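Local coordinates for protein putative hyaluronoglucosaminidase (Clostridium perfringens, PDB 6PWI) that probably acts as a glycoside hydrolase family 84 hexosaminidase, removing N-acetylhexosamine residues from glycans, this chain including the barrel domain that probably carries the catalytic site, at residues E374-F379 with R385-W390. Numbering follows the deposited sequence.
Sequences ETFEFF and RQAFMW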
loop_
_atom_site.group_PDB
_atom_site.type_symbol
_atom_site.label_atom_id
_atom_site.label_comp_id
_atom_site.label_asym_id
_atom_site.label_seq_id
_atom_site.Cartn_x
_atom_site.Cartn_y
_atom_site.Cartn_z
ATOM N N GLU A 374 5.423 20.598 7.350
ATOM C CA GLU A 374 6.222 21.118 8.453
ATOM C C GLU A 374 7.247 20.083 8.920
ATOM O O GLU A 374 8.402 20.425 9.178
ATOM C CB GLU A 374 5.350 21.584 9.624
ATOM C CG GLU A 374 4.564 22.855 9.351
ATOM C CD GLU A 374 3.315 22.728 8.482
ATOM O OE1 GLU A 374 2.782 21.594 8.318
ATOM O OE2 GLU A 374 2.871 23.773 7.959
ATOM N N THR A 375 6.821 18.820 9.027
ATOM C CA THR A 375 7.719 17.758 9.453
ATOM C C THR A 375 8.866 17.575 8.453
ATOM O O THR A 375 9.991 17.268 8.851
ATOM C CB THR A 375 6.968 16.458 9.777
ATOM O OG1 THR A 375 7.819 15.723 10.656
ATOM C CG2 THR A 375 6.629 15.611 8.569
ATOM N N PHE A 376 8.574 17.761 7.160
ATOM C CA PHE A 376 9.581 17.590 6.125
ATOM C C PHE A 376 10.522 18.791 6.093
ATOM O O PHE A 376 11.716 18.623 5.853
ATOM C CB PHE A 376 8.942 17.235 4.779
ATOM C CG PHE A 376 8.277 15.881 4.769
ATOM C CD1 PHE A 376 8.883 14.787 5.374
ATOM C CD2 PHE A 376 7.046 15.693 4.160
ATOM C CE1 PHE A 376 8.263 13.545 5.386
ATOM C CE2 PHE A 376 6.439 14.444 4.157
ATOM C CZ PHE A 376 7.043 13.375 4.780
ATOM N N GLU A 377 9.987 19.990 6.365
ATOM C CA GLU A 377 10.814 21.186 6.483
ATOM C C GLU A 377 11.822 20.991 7.614
ATOM O O GLU A 377 12.988 21.367 7.491
ATOM C CB GLU A 377 9.972 22.433 6.767
ATOM C CG GLU A 377 9.277 23.024 5.554
ATOM C CD GLU A 377 8.169 24.034 5.844
ATOM O OE1 GLU A 377 7.975 24.408 7.032
ATOM O OE2 GLU A 377 7.493 24.457 4.877
ATOM N N PHE A 378 11.350 20.409 8.723
ATOM C CA PHE A 378 12.205 20.189 9.876
ATOM C C PHE A 378 13.322 19.215 9.502
ATOM O O PHE A 378 14.495 19.480 9.769
ATOM C CB PHE A 378 11.417 19.693 11.092
ATOM C CG PHE A 378 12.319 19.248 12.218
ATOM C CD1 PHE A 378 12.762 20.150 13.172
ATOM C CD2 PHE A 378 12.787 17.945 12.287
ATOM C CE1 PHE A 378 13.619 19.753 14.188
ATOM C CE2 PHE A 378 13.646 17.549 13.299
ATOM C CZ PHE A 378 14.058 18.452 14.251
ATOM N N PHE A 379 12.928 18.085 8.898
ATOM C CA PHE A 379 13.863 17.039 8.522
ATOM C C PHE A 379 14.944 17.613 7.611
ATOM O O PHE A 379 16.125 17.331 7.804
ATOM C CB PHE A 379 13.147 15.874 7.833
ATOM C CG PHE A 379 14.069 14.749 7.431
ATOM C CD1 PHE A 379 14.241 13.645 8.254
ATOM C CD2 PHE A 379 14.788 14.805 6.245
ATOM C CE1 PHE A 379 15.096 12.615 7.891
ATOM C CE2 PHE A 379 15.651 13.781 5.887
ATOM C CZ PHE A 379 15.798 12.687 6.707
ATOM N N ARG A 385 18.819 17.070 3.489
ATOM C CA ARG A 385 18.191 16.513 2.300
ATOM C C ARG A 385 16.741 16.167 2.631
ATOM O O ARG A 385 16.355 16.133 3.794
ATOM C CB ARG A 385 18.958 15.273 1.826
ATOM C CG ARG A 385 18.791 14.058 2.727
ATOM C CD ARG A 385 19.744 12.920 2.423
ATOM N NE ARG A 385 21.077 13.206 2.935
ATOM C CZ ARG A 385 22.154 12.458 2.715
ATOM N NH1 ARG A 385 22.064 11.351 1.993
ATOM N NH2 ARG A 385 23.314 12.817 3.239
ATOM N N GLN A 386 15.940 15.893 1.602
ATOM C CA GLN A 386 14.537 15.581 1.806
ATOM C C GLN A 386 14.377 14.167 2.360
ATOM O O GLN A 386 15.218 13.300 2.125
ATOM C CB GLN A 386 13.780 15.766 0.499
ATOM C CG GLN A 386 13.740 17.213 0.047
ATOM C CD GLN A 386 12.858 17.367 -1.164
ATOM O OE1 GLN A 386 12.719 16.451 -1.978
ATOM N NE2 GLN A 386 12.242 18.533 -1.272
ATOM N N ALA A 387 13.272 13.952 3.085
ATOM C CA ALA A 387 13.028 12.707 3.791
ATOM C C ALA A 387 12.382 11.673 2.877
ATOM O O ALA A 387 11.722 12.008 1.896
ATOM C CB ALA A 387 12.161 12.967 4.995
ATOM N N PHE A 388 12.601 10.405 3.223
ATOM C CA PHE A 388 11.831 9.290 2.703
ATOM C C PHE A 388 10.878 8.859 3.819
ATOM O O PHE A 388 11.320 8.438 4.887
ATOM C CB PHE A 388 12.794 8.205 2.199
ATOM C CG PHE A 388 12.192 6.907 1.711
ATOM C CD1 PHE A 388 10.876 6.834 1.268
ATOM C CD2 PHE A 388 12.963 5.755 1.659
ATOM C CE1 PHE A 388 10.336 5.638 0.815
ATOM C CE2 PHE A 388 12.429 4.562 1.194
ATOM C CZ PHE A 388 11.115 4.503 0.781
ATOM N N MET A 389 9.571 9.012 3.574
ATOM C CA MET A 389 8.561 8.880 4.610
ATOM C C MET A 389 8.265 7.402 4.864
ATOM O O MET A 389 7.972 6.656 3.931
ATOM C CB MET A 389 7.277 9.601 4.185
ATOM C CG MET A 389 6.064 9.253 5.025
ATOM S SD MET A 389 6.055 10.232 6.529
ATOM C CE MET A 389 4.448 9.820 7.207
ATOM N N TRP A 390 8.370 7.001 6.137
ATOM C CA TRP A 390 7.873 5.729 6.640
ATOM C C TRP A 390 6.537 5.999 7.331
ATOM O O TRP A 390 6.504 6.650 8.379
ATOM C CB TRP A 390 8.914 5.123 7.597
ATOM C CG TRP A 390 8.522 3.906 8.391
ATOM C CD1 TRP A 390 7.303 3.612 8.940
ATOM C CD2 TRP A 390 9.397 2.828 8.788
ATOM N NE1 TRP A 390 7.348 2.418 9.612
ATOM C CE2 TRP A 390 8.621 1.914 9.539
ATOM C CE3 TRP A 390 10.750 2.538 8.565
ATOM C CZ2 TRP A 390 9.159 0.741 10.072
ATOM C CZ3 TRP A 390 11.282 1.382 9.101
ATOM C CH2 TRP A 390 10.497 0.497 9.846
HETATM O O HOH W 1 12.131 16.575 3.755
#
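The F379 ring carries the CB methyl of A387 over one face. This is a CH-pi contact, with CB 3.5 Å from the ring centroid and 16° off the ring normal. The carbonyl oxygen of R385 meets the same ring at its edge, in the ring plane. The W362 ring packs edge-to-face with F379 from a neighbouring strand. On the F376 ring, CG2 of T375, its neighbour in the same helix, lies above the centre of one face. SD of M389 sits at the edge of that ring, 3.7 Å from CZ of F376, in a Met-aromatic contact. The M389 side chain runs roughly perpendicular to that of F376. F418 stacks on F376 from the next strand of the barrel.

A387 touches both rings, its CB also lying 3.8 Å from CD1 of F376. CG of F379 is anti to the backbone N (chi1 -179°), which carries the ring out to the A387 methyl. F376 takes the other course, with CG beside its backbone N (chi1 -67°), and its outer edge reaches M389.

No direct hydrogen bond joins the segments. One water bridges them: it donates to O of F376 (3.0 Å) and accepts from N of A387 (2.9 Å). It thus serves two backbone polar groups in a largely apolar contact. The guanidinium of R385 bonds instead to backbone oxygens, including that of I358.

Helix 373-383 packs on strand 387-391; together with strand 359-362 they form a beta-alpha-beta unit of the (beta/alpha)8 barrel of this family 84 glycoside hydrolase.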